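Local coordinates for protein chitinase A (Pteris ryukyuensis, PDB 4RL3) that probably cleaves chitin as a family 18 glycoside hydrolase, the present chain being the catalytic domain of a longer, LysM-containing protein, at residues Arg5-Ala10 / Ile31-Ile36; Ala44-Phe49 / Phe91-Val96; Ser97-Asn102 / Val135-Gln140; Ile151-Ile156 / Ile177-Phe182; Ala215-Gly220 / Ile245-Ala250. One frame throughout, in Å; residues are numbered along the deposited sequence.

Three of the five contacts join neighbouring parallel strands of one TIM barrel, and two lie on its outer shell. Interactions 1, 4 and 5 reach the same sheet, their centres 12 to 16 Å apart, and they meet inside the barrel. Interactions 2 and 3 sit about 9 Å apart, centre to centre, at helix 96-114, and lie about 29 Å from interaction 5, beyond the barrel centre. The contacts follow one another along the chain. Interactions 4 and 5 each join the strands of one beta-alpha-beta unit; in space, Asn-181 of interaction 4 connects to Arg-5 and Tyr-7 of interaction 1, and Phe-182 to Ser-216 of interaction 5.

Interaction 1. Residues Arg5-Ala10 / Ile31-Ile36; sequences REYIGA and ILAFAI. With EDO (1,2-ethanediol), chain C.
The terminal methyl of Ile-31 touches two flat groups at once. Its CD1 lies over the centre of one face of the Arg-5 guanidinium, 3.6 Å above the plane, and over one face of the Tyr-7 ring, displaced toward the rim and 4.1 Å from the ring centroid. Ala-33 CB meets that phenol near its plane, at the edge. Farther along, the Phe-34 ring carries Ala-33 CB over the centre of one face and is touched obliquely by Ala-10 CB, 3.9 Å from Phe-34 CE2. With CG1 of Ile-31 anti to its carbonyl carbon (chi1 -50°) and the chain extended beyond, CD1 is carried to both groups, while CG2 packs against Tyr-7 CE2 at 3.8 Å.

Strands 3-8 and 27-36 are the first two of the TIM barrel. Their parallel pairing uses Ile-31 N to Glu-6 O, at 2.8 Å, then Ile-8 N to Ile-31 O and Ala-33 N to Ile-8 O. Inside the barrel, Tyr-7 OH bonds Asp-120 and Arg-5 NE bonds His-29; Asp-120 belongs to the DXDXE signature of family 18. The peptide between Ala-33 and Phe-34 is cis. Beyond the strand end, Gly-9 adopts a positive phi that would jam a side chain against the preceding carbonyl, and Ala-10 N donates at 3.0 Å to O1 of an ethanediol that probably comes from the crystallisation liquor.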
# COMPACT_ATOMS: atom_id res chain seq x y z
N ARG A 5 5.90 -3.35 5.75
CA ARG A 5 4.68 -3.73 5.01
C ARG A 5 5.00 -4.48 3.73
O ARG A 5 6.02 -4.21 3.08
CB ARG A 5 3.82 -2.51 4.70
CG ARG A 5 3.92 -1.39 5.73
CD ARG A 5 2.96 -0.25 5.45
NE ARG A 5 1.60 -0.56 5.88
CZ ARG A 5 0.51 0.09 5.46
NH1 ARG A 5 0.61 1.06 4.57
NH2 ARG A 5 -0.68 -0.27 5.92
N GLU A 6 4.13 -5.42 3.39
CA GLU A 6 4.31 -6.32 2.25
C GLU A 6 3.00 -6.38 1.45
O GLU A 6 2.00 -6.92 1.94
CB GLU A 6 4.67 -7.73 2.76
CG GLU A 6 4.98 -8.76 1.68
CD GLU A 6 6.41 -8.73 1.19
OE1 GLU A 6 7.18 -7.83 1.59
OE2 GLU A 6 6.76 -9.62 0.39
N TYR A 7 3.01 -5.85 0.23
CA TYR A 7 1.88 -6.07 -0.68
C TYR A 7 1.82 -7.53 -1.10
O TYR A 7 2.87 -8.18 -1.28
CB TYR A 7 1.97 -5.18 -1.93
CG TYR A 7 1.65 -3.71 -1.69
CD1 TYR A 7 2.62 -2.83 -1.21
CD2 TYR A 7 0.39 -3.21 -1.96
CE1 TYR A 7 2.32 -1.50 -1.00
CE2 TYR A 7 0.09 -1.87 -1.77
CZ TYR A 7 1.06 -1.02 -1.28
OH TYR A 7 0.79 0.32 -1.07
N ILE A 8 0.61 -8.06 -1.24
CA ILE A 8 0.42 -9.45 -1.62
C ILE A 8 -0.93 -9.72 -2.28
O ILE A 8 -1.95 -9.20 -1.84
CB ILE A 8 0.60 -10.37 -0.39
CG1 ILE A 8 0.47 -11.86 -0.76
CG2 ILE A 8 -0.39 -10.02 0.72
CD1 ILE A 8 1.01 -12.78 0.31
N GLY A 9 -0.91 -10.54 -3.33
CA GLY A 9 -2.12 -11.20 -3.84
C GLY A 9 -2.62 -10.87 -5.23
O GLY A 9 -3.54 -11.53 -5.69
N ALA A 10 -2.01 -9.89 -5.90
CA ALA A 10 -2.58 -9.37 -7.15
C ALA A 10 -2.27 -10.22 -8.37
O ALA A 10 -2.99 -10.11 -9.37
CB ALA A 10 -2.12 -7.94 -7.38
N ILE A 31 -0.52 -6.18 2.97
CA ILE A 31 -1.48 -5.37 2.24
C ILE A 31 -2.00 -6.16 1.04
O ILE A 31 -1.29 -6.32 0.04
CB ILE A 31 -0.89 -4.03 1.78
CG1 ILE A 31 -0.20 -3.31 2.93
CG2 ILE A 31 -2.00 -3.15 1.19
CD1 ILE A 31 0.52 -2.06 2.50
N LEU A 32 -3.22 -6.65 1.15
CA LEU A 32 -3.89 -7.35 0.07
C LEU A 32 -4.07 -6.43 -1.12
O LEU A 32 -4.58 -5.31 -0.96
CB LEU A 32 -5.25 -7.89 0.54
CG LEU A 32 -5.17 -9.06 1.51
CD1 LEU A 32 -6.49 -9.31 2.22
CD2 LEU A 32 -4.68 -10.30 0.79
N ALA A 33 -3.67 -6.90 -2.30
CA ALA A 33 -3.74 -6.10 -3.52
C ALA A 33 -4.54 -6.91 -4.55
O ALA A 33 -4.09 -7.98 -4.91
CB ALA A 33 -2.34 -5.81 -4.02
N PHE A 34 -5.71 -6.45 -5.03
CA PHE A 34 -6.35 -5.16 -4.78
C PHE A 34 -7.86 -5.35 -4.64
O PHE A 34 -8.44 -6.29 -5.21
CB PHE A 34 -6.12 -4.24 -5.99
CG PHE A 34 -4.70 -3.82 -6.19
CD1 PHE A 34 -4.17 -2.79 -5.43
CD2 PHE A 34 -3.89 -4.45 -7.14
CE1 PHE A 34 -2.86 -2.40 -5.60
CE2 PHE A 34 -2.58 -4.05 -7.33
CZ PHE A 34 -2.06 -3.03 -6.55
N ALA A 35 -8.50 -4.42 -3.93
CA ALA A 35 -9.95 -4.24 -4.04
C ALA A 35 -10.16 -3.15 -5.08
O ALA A 35 -9.46 -2.14 -5.07
CB ALA A 35 -10.58 -3.87 -2.71
N ILE A 36 -11.08 -3.37 -6.01
CA ILE A 36 -11.33 -2.40 -7.07
C ILE A 36 -12.84 -2.26 -7.23
O ILE A 36 -13.57 -3.26 -7.26
CB ILE A 36 -10.71 -2.86 -8.41
CG1 ILE A 36 -9.29 -3.39 -8.20
CG2 ILE A 36 -10.72 -1.71 -9.41
CD1 ILE A 36 -8.67 -4.02 -9.42
C1 EDO C . 0.94 -7.10 -5.98
O1 EDO C . 0.40 -8.20 -5.23
C2 EDO C . 1.41 -7.53 -7.37
O2 EDO C . 2.56 -8.37 -7.30

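Interaction 2. Residues Ala44-Phe49 / Phe91-Val96; sequences ATNGVF and FTATSV
Asn-46 and Ala-93 bring two irregular loops together, their CA atoms 5.3 Å apart, with Asn-46 in a left-handed backbone conformation. The amide of Asn-46 does most of the work. Its CG stands anti to the backbone N (chi1 -166°), which extends the group across to the other loop, where OD1 accepts the backbone N-H of Thr-94 at 2.8 Å. This bond is nearly straight at hydrogen, 165°, yet the donor stands well above the carbonyl plane of the amide. The Thr-94 side chain crosses that of Asn-46 at about a right angle, its OG1 3.3 Å from Asn-46 CG. At the other end of the amide, ND2 bonds the hydroxyl of Ser-98 in the first turn of helix 96-114, a hydroxyl also bonded to OG of the N-cap residue Ser-95.

A second link is made through water: one molecule donates to Thr-92 O at 2.8 Å and receives a weak bond from Asn-46 N. Nearby, Ala-44 CB and Thr-92 CG2 press together at 3.4 Å, tighter than ordinary methyl contact.

A leucine in place of Asn-46 would probably leave Thr-94 N without its acceptor and cost the Ser-98 hydroxyl one of its two partners, weakening the tie between the two loops. The contact lies on the surface of the barrel, far from its centre, and its cohesion is chiefly polar: one amide, accepting at one end and donating at the other, ties the 44-49 loop to the start of helix 96-114.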
# COMPACT_ATOMS: atom_id res chain seq x y z
N ALA A 44 -16.91 0.44 -14.22
CA ALA A 44 -16.88 1.04 -12.87
C ALA A 44 -18.20 0.76 -12.13
O ALA A 44 -19.27 0.74 -12.74
CB ALA A 44 -16.63 2.53 -12.96
N THR A 45 -18.12 0.57 -10.81
CA THR A 45 -19.29 0.26 -10.00
C THR A 45 -19.72 1.40 -9.09
O THR A 45 -20.59 1.20 -8.24
CB THR A 45 -19.03 -0.97 -9.11
OG1 THR A 45 -17.96 -0.65 -8.20
CG2 THR A 45 -18.67 -2.18 -9.94
N ASN A 46 -19.09 2.57 -9.23
CA ASN A 46 -19.37 3.72 -8.36
C ASN A 46 -19.12 3.45 -6.88
O ASN A 46 -19.97 3.70 -6.01
CB ASN A 46 -20.80 4.24 -8.57
CG ASN A 46 -21.00 5.61 -7.95
OD1 ASN A 46 -20.09 6.46 -7.97
ND2 ASN A 46 -22.19 5.84 -7.40
N GLY A 47 -17.93 2.93 -6.61
CA GLY A 47 -17.47 2.72 -5.26
C GLY A 47 -17.89 1.43 -4.59
O GLY A 47 -17.65 1.26 -3.40
N VAL A 48 -18.55 0.52 -5.30
CA VAL A 48 -18.87 -0.79 -4.72
C VAL A 48 -17.68 -1.70 -4.98
O VAL A 48 -17.45 -2.14 -6.12
CB VAL A 48 -20.18 -1.40 -5.27
CG1 VAL A 48 -20.45 -2.72 -4.58
CG2 VAL A 48 -21.37 -0.47 -5.04
N PHE A 49 -16.89 -1.94 -3.95
CA PHE A 49 -15.61 -2.65 -4.11
C PHE A 49 -15.74 -4.16 -4.26
O PHE A 49 -16.44 -4.81 -3.48
CB PHE A 49 -14.65 -2.28 -2.99
CG PHE A 49 -14.03 -0.94 -3.19
CD1 PHE A 49 -12.84 -0.82 -3.91
CD2 PHE A 49 -14.66 0.22 -2.77
CE1 PHE A 49 -12.27 0.42 -4.16
CE2 PHE A 49 -14.09 1.46 -3.00
CZ PHE A 49 -12.91 1.56 -3.70
N PHE A 91 -10.13 6.23 -11.77
CA PHE A 91 -11.00 6.62 -10.68
C PHE A 91 -12.21 7.34 -11.26
O PHE A 91 -12.07 8.27 -12.05
CB PHE A 91 -10.30 7.54 -9.67
CG PHE A 91 -11.13 7.78 -8.44
CD1 PHE A 91 -12.12 8.76 -8.44
CD2 PHE A 91 -10.98 6.99 -7.32
CE1 PHE A 91 -12.91 8.96 -7.33
CE2 PHE A 91 -11.76 7.19 -6.20
CZ PHE A 91 -12.73 8.17 -6.21
N THR A 92 -13.40 6.92 -10.86
CA THR A 92 -14.61 7.56 -11.38
C THR A 92 -15.79 7.42 -10.42
O THR A 92 -15.98 6.39 -9.75
CB THR A 92 -14.92 7.04 -12.80
OG1 THR A 92 -16.03 7.76 -13.35
CG2 THR A 92 -15.18 5.57 -12.80
N ALA A 93 -16.56 8.50 -10.32
CA ALA A 93 -17.67 8.59 -9.38
C ALA A 93 -18.87 9.18 -10.09
O ALA A 93 -18.75 10.17 -10.81
CB ALA A 93 -17.29 9.48 -8.21
N THR A 94 -20.03 8.58 -9.86
CA THR A 94 -21.30 9.13 -10.37
C THR A 94 -21.58 10.47 -9.71
O THR A 94 -21.95 11.44 -10.38
CB THR A 94 -22.46 8.14 -10.09
OG1 THR A 94 -22.20 6.91 -10.78
CG2 THR A 94 -23.80 8.72 -10.55
N SER A 95 -21.42 10.49 -8.39
CA SER A 95 -21.42 11.69 -7.57
C SER A 95 -20.52 11.40 -6.39
O SER A 95 -20.29 10.22 -6.05
CB SER A 95 -22.83 12.02 -7.06
OG SER A 95 -23.28 11.06 -6.12
N VAL A 96 -20.01 12.45 -5.76
CA VAL A 96 -19.15 12.27 -4.60
C VAL A 96 -19.90 11.52 -3.50
O VAL A 96 -19.40 10.54 -2.95
CB VAL A 96 -18.62 13.62 -4.07
CG1 VAL A 96 -17.94 13.45 -2.72
CG2 VAL A 96 -17.67 14.24 -5.07
O HOH W 1 -16.44 3.65 -9.67

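Interaction 3. Residues Ser97-Asn102 / Val135-Gln140; sequences SSWVAN and VSCIGQ
Trp-99 and Cys-137 meet because their chi1 settings direct the indole and the sulfur toward each other. Trp-99 has CG opposite its own backbone N (chi1 -170°), carrying the benzo part of the indole to the neighbouring helix; in Cys-137, chi1 -76° places SG next to the indole, while CB, set by the backbone, makes the closer contact. The closest pair is Trp-99 CE3 to Cys-137 CB, 3.6 Å. The sulfur approaches obliquely, 4.7 Å from the centroid of the six-membered ring, in a sulfur-aromatic contact. Farther round the same ring, CH2 meets Ile-138 CD1 at 3.8 Å.

The next residue, Val-100, inserts CG2 beside Cys-137 O, at 3.7 Å, and against the CB of Gln-140, whose side chain crosses it at about a right angle. The polar end of Gln-140 is turned back on its own helix: NE2 donates to Ser-136 OG at 2.9 Å, with the hydroxyl in the amide plane.

The short helical segments run 9.3 Å apart at an angle of 29°, as successive outer helices of a TIM barrel. Phe-91 packs on Trp-99 as well, and the indole N-H bonds Asp-37.

No hydrogen bond crosses between the two segments, so their cohesion is apolar and dispersive. In a class III chitinase without disulfide bonds, Cys-137 contributes here through the contact of its sulfur with an aromatic ring.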
# COMPACT_ATOMS: atom_id res chain seq x y z
N SER A 97 -21.12 11.96 -3.20
CA SER A 97 -21.85 11.37 -2.09
C SER A 97 -22.18 9.91 -2.31
O SER A 97 -22.11 9.10 -1.37
CB SER A 97 -23.12 12.17 -1.78
OG SER A 97 -24.04 12.10 -2.85
N SER A 98 -22.54 9.54 -3.54
CA SER A 98 -22.92 8.16 -3.82
C SER A 98 -21.69 7.25 -3.83
O SER A 98 -21.75 6.12 -3.33
CB SER A 98 -23.74 8.01 -5.10
OG SER A 98 -23.03 8.40 -6.26
N TRP A 99 -20.58 7.74 -4.38
CA TRP A 99 -19.34 6.96 -4.37
C TRP A 99 -18.92 6.70 -2.91
O TRP A 99 -18.61 5.56 -2.52
CB TRP A 99 -18.22 7.65 -5.18
CG TRP A 99 -17.02 6.75 -5.38
CD1 TRP A 99 -16.75 5.97 -6.46
CD2 TRP A 99 -15.95 6.52 -4.45
NE1 TRP A 99 -15.60 5.25 -6.27
CE2 TRP A 99 -15.08 5.57 -5.04
CE3 TRP A 99 -15.63 7.02 -3.18
CZ2 TRP A 99 -13.93 5.11 -4.41
CZ3 TRP A 99 -14.48 6.56 -2.55
CH2 TRP A 99 -13.64 5.62 -3.17
N VAL A 100 -18.90 7.77 -2.11
CA VAL A 100 -18.48 7.64 -0.73
C VAL A 100 -19.38 6.66 0.04
O VAL A 100 -18.88 5.82 0.77
CB VAL A 100 -18.45 9.02 -0.03
CG1 VAL A 100 -18.33 8.87 1.48
CG2 VAL A 100 -17.32 9.87 -0.60
N ALA A 101 -20.70 6.75 -0.15
CA ALA A 101 -21.60 5.85 0.57
C ALA A 101 -21.35 4.40 0.20
O ALA A 101 -21.33 3.52 1.06
CB ALA A 101 -23.05 6.24 0.35
N ASN A 102 -21.14 4.15 -1.08
CA ASN A 102 -20.82 2.80 -1.54
C ASN A 102 -19.45 2.30 -1.09
O ASN A 102 -19.28 1.12 -0.78
CB ASN A 102 -20.92 2.72 -3.06
CG ASN A 102 -22.35 2.55 -3.55
OD1 ASN A 102 -23.19 1.96 -2.86
ND2 ASN A 102 -22.62 3.04 -4.74
N VAL A 135 -10.02 13.81 -4.22
CA VAL A 135 -9.61 14.09 -2.85
C VAL A 135 -10.81 14.04 -1.90
O VAL A 135 -10.72 13.48 -0.81
CB VAL A 135 -8.88 15.45 -2.77
CG1 VAL A 135 -8.69 15.89 -1.33
CG2 VAL A 135 -7.54 15.39 -3.50
N SER A 136 -11.93 14.62 -2.31
CA SER A 136 -13.14 14.58 -1.50
C SER A 136 -13.60 13.14 -1.24
O SER A 136 -13.91 12.78 -0.11
CB SER A 136 -14.25 15.36 -2.19
OG SER A 136 -15.41 15.40 -1.37
N CYS A 137 -13.63 12.33 -2.29
CA CYS A 137 -14.07 10.94 -2.15
C CYS A 137 -13.19 10.17 -1.17
O CYS A 137 -13.68 9.52 -0.25
CB CYS A 137 -14.03 10.22 -3.51
SG CYS A 137 -15.40 10.65 -4.61
N ILE A 138 -11.89 10.23 -1.37
CA ILE A 138 -10.97 9.44 -0.56
C ILE A 138 -10.86 9.98 0.87
O ILE A 138 -10.82 9.21 1.83
CB ILE A 138 -9.57 9.36 -1.20
CG1 ILE A 138 -9.64 8.67 -2.57
CG2 ILE A 138 -8.58 8.65 -0.28
CD1 ILE A 138 -10.22 7.27 -2.56
N GLY A 139 -10.78 11.30 1.00
CA GLY A 139 -10.69 11.90 2.32
C GLY A 139 -11.90 11.55 3.18
O GLY A 139 -11.78 11.20 4.36
N GLN A 140 -13.08 11.62 2.58
CA GLN A 140 -14.31 11.25 3.29
C GLN A 140 -14.34 9.76 3.63
O GLN A 140 -14.75 9.38 4.71
CB GLN A 140 -15.53 11.59 2.44
CG GLN A 140 -15.83 13.07 2.38
CD GLN A 140 -17.15 13.33 1.67
OE1 GLN A 140 -18.21 12.98 2.19
NE2 GLN A 140 -17.09 13.90 0.48

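Interaction 4. Residues Ile151-Ile156 / Ile177-Phe182; sequences ISVASI and IDLVNF. With EDO (1,2-ethanediol), chain D.
Ile-177 opens the contact by setting its CD1 against Ile-156 CG2, with its own CG2 lying near Ala-154 O. Asp-178 follows, and its carboxylate is used at both oxygens. OD2 accepts the Ala-154 N-H at 2.9 Å through its anti lone pair, in an almost straight bond of 167°, and also forms a salt bridge with Lys-146; OD1 receives O1 of a second ethanediol, again probably from the liquor, at 2.6 Å. A chi1 of -55° brings OD2 to Ala-154 N, while the main-chain N-H of Asp-178 bonds Ala-154 O at 2.8 Å; both polar groups of Ala-154 that face this segment are thus held by one residue. That carbonyl oxygen takes a second donor, Leu-179 N, at 3.3 Å in the carbonyl plane.

From Leu-179 the true parallel pairing begins, Leu-179 beside Ser-155 and Val-180 beside Ile-156. These strands belong to a beta-alpha-beta unit of the TIM barrel, connected by helix 163-173, against which Ile-156 and Val-180 pack. Leu-179 O accepts Ile-156 N at 3.2 Å, and the Leu-179 side chain runs obliquely over that of Val-153, CD1 to CG1 3.9 Å. On the helix-facing side, Val-180 CG2 lies alongside Ile-156 CG1, the two side chains pointing the same way.

Asn-181, the centre of an inverse gamma turn, donates its N-H to Ile-156 O at 2.7 Å, with a C=O...N angle of 173°. Its side-chain amide turns to the barrel interior: OD1 accepts from Arg-5 NH1 and ND2 bonds Tyr-7 OH. Ser-155 OG joins the same polar cluster through Arg-5 and Asp-120. Phe-182 O, next in line, accepts the Ser-216 hydroxyl.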
# COMPACT_ATOMS: atom_id res chain seq x y z
N ILE A 151 -11.31 0.85 10.92
CA ILE A 151 -9.88 0.66 10.61
C ILE A 151 -9.02 1.36 11.63
O ILE A 151 -9.43 2.37 12.21
CB ILE A 151 -9.50 1.20 9.21
CG1 ILE A 151 -9.69 2.73 9.10
CG2 ILE A 151 -10.28 0.46 8.12
CD1 ILE A 151 -9.25 3.31 7.77
N SER A 152 -7.82 0.82 11.85
CA SER A 152 -6.80 1.46 12.67
C SER A 152 -5.71 2.12 11.83
O SER A 152 -5.00 2.98 12.34
CB SER A 152 -6.15 0.45 13.62
OG SER A 152 -5.46 -0.58 12.95
N VAL A 153 -5.56 1.75 10.56
CA VAL A 153 -4.46 2.27 9.72
C VAL A 153 -4.96 2.64 8.34
O VAL A 153 -5.57 1.82 7.67
CB VAL A 153 -3.30 1.26 9.58
CG1 VAL A 153 -2.11 1.88 8.82
CG2 VAL A 153 -2.86 0.74 10.94
N ALA A 154 -4.71 3.88 7.92
CA ALA A 154 -4.95 4.32 6.55
C ALA A 154 -3.63 4.78 5.96
O ALA A 154 -2.83 5.44 6.64
CB ALA A 154 -6.00 5.43 6.49
N SER A 155 -3.41 4.43 4.69
CA SER A 155 -2.22 4.83 3.97
C SER A 155 -2.53 5.22 2.54
O SER A 155 -3.61 4.92 2.02
CB SER A 155 -1.16 3.72 3.97
OG SER A 155 -1.65 2.51 3.40
N ILE A 156 -1.58 5.93 1.95
CA ILE A 156 -1.64 6.30 0.54
C ILE A 156 -0.37 5.78 -0.11
O ILE A 156 0.65 5.65 0.56
CB ILE A 156 -1.80 7.83 0.34
CG1 ILE A 156 -0.71 8.62 1.07
CG2 ILE A 156 -3.17 8.27 0.82
CD1 ILE A 156 -0.64 10.06 0.65
N ILE A 177 -4.44 10.06 7.93
CA ILE A 177 -3.58 9.22 7.11
C ILE A 177 -2.32 8.91 7.91
O ILE A 177 -1.51 9.79 8.16
CB ILE A 177 -3.24 9.91 5.77
CG1 ILE A 177 -4.52 10.07 4.93
CG2 ILE A 177 -2.23 9.08 4.98
CD1 ILE A 177 -4.38 11.02 3.77
N ASP A 178 -2.15 7.65 8.27
CA ASP A 178 -1.08 7.25 9.17
C ASP A 178 0.25 7.04 8.48
O ASP A 178 1.29 7.29 9.09
CB ASP A 178 -1.47 5.96 9.87
CG ASP A 178 -2.79 6.08 10.57
OD1 ASP A 178 -2.85 6.81 11.60
OD2 ASP A 178 -3.78 5.49 10.08
N LEU A 179 0.22 6.55 7.24
CA LEU A 179 1.44 6.13 6.55
C LEU A 179 1.39 6.50 5.08
O LEU A 179 0.34 6.44 4.44
CB LEU A 179 1.64 4.62 6.67
CG LEU A 179 1.80 4.04 8.07
CD1 LEU A 179 1.64 2.54 8.05
CD2 LEU A 179 3.14 4.44 8.67
N VAL A 180 2.55 6.92 4.56
CA VAL A 180 2.72 7.24 3.16
C VAL A 180 3.64 6.18 2.56
O VAL A 180 4.85 6.16 2.83
CB VAL A 180 3.27 8.67 2.97
CG1 VAL A 180 3.45 8.97 1.47
CG2 VAL A 180 2.34 9.69 3.61
N ASN A 181 3.04 5.29 1.77
CA ASN A 181 3.76 4.24 1.04
C ASN A 181 4.31 4.82 -0.27
O ASN A 181 3.83 4.48 -1.35
CB ASN A 181 2.84 3.06 0.69
CG ASN A 181 2.44 2.18 1.88
OD1 ASN A 181 2.65 2.50 3.06
ND2 ASN A 181 1.82 1.06 1.55
N PHE A 182 5.29 5.72 -0.18
CA PHE A 182 5.81 6.34 -1.38
C PHE A 182 6.55 5.28 -2.20
O PHE A 182 7.37 4.54 -1.67
CB PHE A 182 6.74 7.51 -1.05
CG PHE A 182 7.09 8.34 -2.26
CD1 PHE A 182 8.10 7.93 -3.11
CD2 PHE A 182 6.38 9.48 -2.56
CE1 PHE A 182 8.41 8.65 -4.23
CE2 PHE A 182 6.68 10.21 -3.70
CZ PHE A 182 7.70 9.79 -4.53
C1 EDO D . -5.04 7.74 13.97
O1 EDO D . -4.90 6.53 13.23
C2 EDO D . -5.45 8.87 13.02
O2 EDO D . -6.79 8.66 12.54

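Interaction 5. Residues Ala215-Gly220 / Ile245-Ala250; sequences ASFSTG and IFIFSA. With EDO (1,2-ethanediol), chain C.
Strands 215-218 and 244-248, joined through helix 226-238, form a beta-alpha-beta unit of the TIM barrel, pairing Ser-216 with Phe-246 and Phe-217 with Ile-247 at 20° between the segment directions. Phe-246 N donates to Ala-215 O at 2.9 Å and Phe-248 N to Phe-217 O at 3.2 Å.

On the barrel interior, Ser-216 CB sits over one face of the Phe-246 ring, only 3.4 Å from its centroid. Phe-246 CG lies between its own N and carbonyl carbon (chi1 76°), which folds the ring back beneath Ser-216. With a valine here the ring is gone, which would probably leave Ser-216 CB without its aromatic face and open a gap beside Arg-5, Asn-181 and Tyr-185, which also touch it. On the outer side, Ile-247 CG1 lies over the Phe-217 ring, 3.9 Å from its centroid, beneath helices 226-238 and 261-271.

At the strand ends, Thr-219 N reaches Phe-248 O, while Ser-218 OG accepts Gly-220 N in an ST turn. A cis peptide joins Phe-248 to Ser-249. Ser-249 N donates to Thr-219 OG1 at 3.3 Å, a hydroxyl also bonded to Ser-253. As N-cap of helix 250-254, Ser-249 OG bonds Gly-252 N, and it hydrogen-bonds ethanediol O2 at 2.6 Å.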
# COMPACT_ATOMS: atom_id res chain seq x y z
N ALA A 215 10.25 4.09 3.30
CA ALA A 215 11.10 3.75 2.18
C ALA A 215 10.56 2.49 1.55
O ALA A 215 9.79 1.76 2.16
CB ALA A 215 12.53 3.54 2.64
N SER A 216 10.97 2.22 0.31
CA SER A 216 10.49 1.05 -0.41
C SER A 216 11.39 0.63 -1.55
O SER A 216 12.24 1.39 -2.05
CB SER A 216 9.08 1.28 -0.94
OG SER A 216 9.04 2.38 -1.82
N PHE A 217 11.18 -0.62 -1.96
CA PHE A 217 11.76 -1.16 -3.17
C PHE A 217 10.87 -2.24 -3.75
O PHE A 217 9.95 -2.72 -3.10
CB PHE A 217 13.21 -1.67 -2.93
CG PHE A 217 13.35 -2.70 -1.83
CD1 PHE A 217 13.15 -4.05 -2.10
CD2 PHE A 217 13.72 -2.33 -0.55
CE1 PHE A 217 13.31 -5.00 -1.11
CE2 PHE A 217 13.88 -3.27 0.45
CZ PHE A 217 13.66 -4.61 0.16
N SER A 218 11.14 -2.61 -5.00
CA SER A 218 10.45 -3.68 -5.67
C SER A 218 11.33 -4.92 -5.70
O SER A 218 12.54 -4.83 -5.86
CB SER A 218 10.09 -3.28 -7.10
OG SER A 218 9.69 -4.41 -7.87
N THR A 219 10.68 -6.08 -5.54
CA THR A 219 11.33 -7.36 -5.75
C THR A 219 10.92 -7.96 -7.10
O THR A 219 11.24 -9.12 -7.40
CB THR A 219 10.97 -8.32 -4.61
OG1 THR A 219 9.55 -8.30 -4.41
CG2 THR A 219 11.68 -7.89 -3.31
N GLY A 220 10.25 -7.18 -7.93
CA GLY A 220 9.79 -7.64 -9.24
C GLY A 220 10.68 -7.21 -10.40
O GLY A 220 10.26 -7.29 -11.56
N ILE A 245 9.73 0.48 6.20
CA ILE A 245 10.02 0.06 4.84
C ILE A 245 8.84 -0.77 4.34
O ILE A 245 8.28 -1.56 5.10
CB ILE A 245 11.29 -0.83 4.78
CG1 ILE A 245 12.52 -0.06 5.25
CG2 ILE A 245 11.53 -1.37 3.38
CD1 ILE A 245 13.74 -0.92 5.46
N PHE A 246 8.47 -0.62 3.07
CA PHE A 246 7.57 -1.59 2.44
C PHE A 246 8.14 -2.14 1.13
O PHE A 246 8.98 -1.52 0.49
CB PHE A 246 6.15 -1.03 2.24
CG PHE A 246 6.01 -0.07 1.09
CD1 PHE A 246 6.28 1.28 1.26
CD2 PHE A 246 5.59 -0.51 -0.16
CE1 PHE A 246 6.14 2.17 0.20
CE2 PHE A 246 5.46 0.37 -1.22
CZ PHE A 246 5.73 1.71 -1.04
N ILE A 247 7.63 -3.31 0.75
CA ILE A 247 8.05 -4.02 -0.45
C ILE A 247 6.86 -4.32 -1.33
O ILE A 247 5.81 -4.76 -0.85
CB ILE A 247 8.78 -5.34 -0.10
CG1 ILE A 247 10.13 -5.01 0.56
CG2 ILE A 247 8.97 -6.23 -1.33
CD1 ILE A 247 10.84 -6.22 1.14
N PHE A 248 7.02 -4.03 -2.62
CA PHE A 248 6.11 -4.50 -3.65
C PHE A 248 6.89 -5.56 -4.44
O PHE A 248 7.77 -5.21 -5.22
CB PHE A 248 5.71 -3.31 -4.53
CG PHE A 248 4.52 -3.59 -5.39
CD1 PHE A 248 3.24 -3.41 -4.88
CD2 PHE A 248 4.67 -4.04 -6.68
CE1 PHE A 248 2.14 -3.67 -5.65
CE2 PHE A 248 3.56 -4.31 -7.46
CZ PHE A 248 2.29 -4.13 -6.94
N SER A 249 6.63 -6.85 -4.25
CA SER A 249 5.51 -7.43 -3.51
C SER A 249 5.86 -8.87 -3.18
O SER A 249 6.82 -9.42 -3.73
CB SER A 249 4.27 -7.47 -4.39
OG SER A 249 4.51 -8.22 -5.58
N ALA A 250 5.07 -9.51 -2.33
CA ALA A 250 5.27 -10.93 -2.04
C ALA A 250 5.18 -11.78 -3.31
O ALA A 250 5.93 -12.75 -3.47
CB ALA A 250 4.25 -11.41 -1.02
C1 EDO C . 0.94 -7.10 -5.98
O1 EDO C . 0.40 -8.20 -5.23
C2 EDO C . 1.41 -7.53 -7.37
O2 EDO C . 2.56 -8.37 -7.30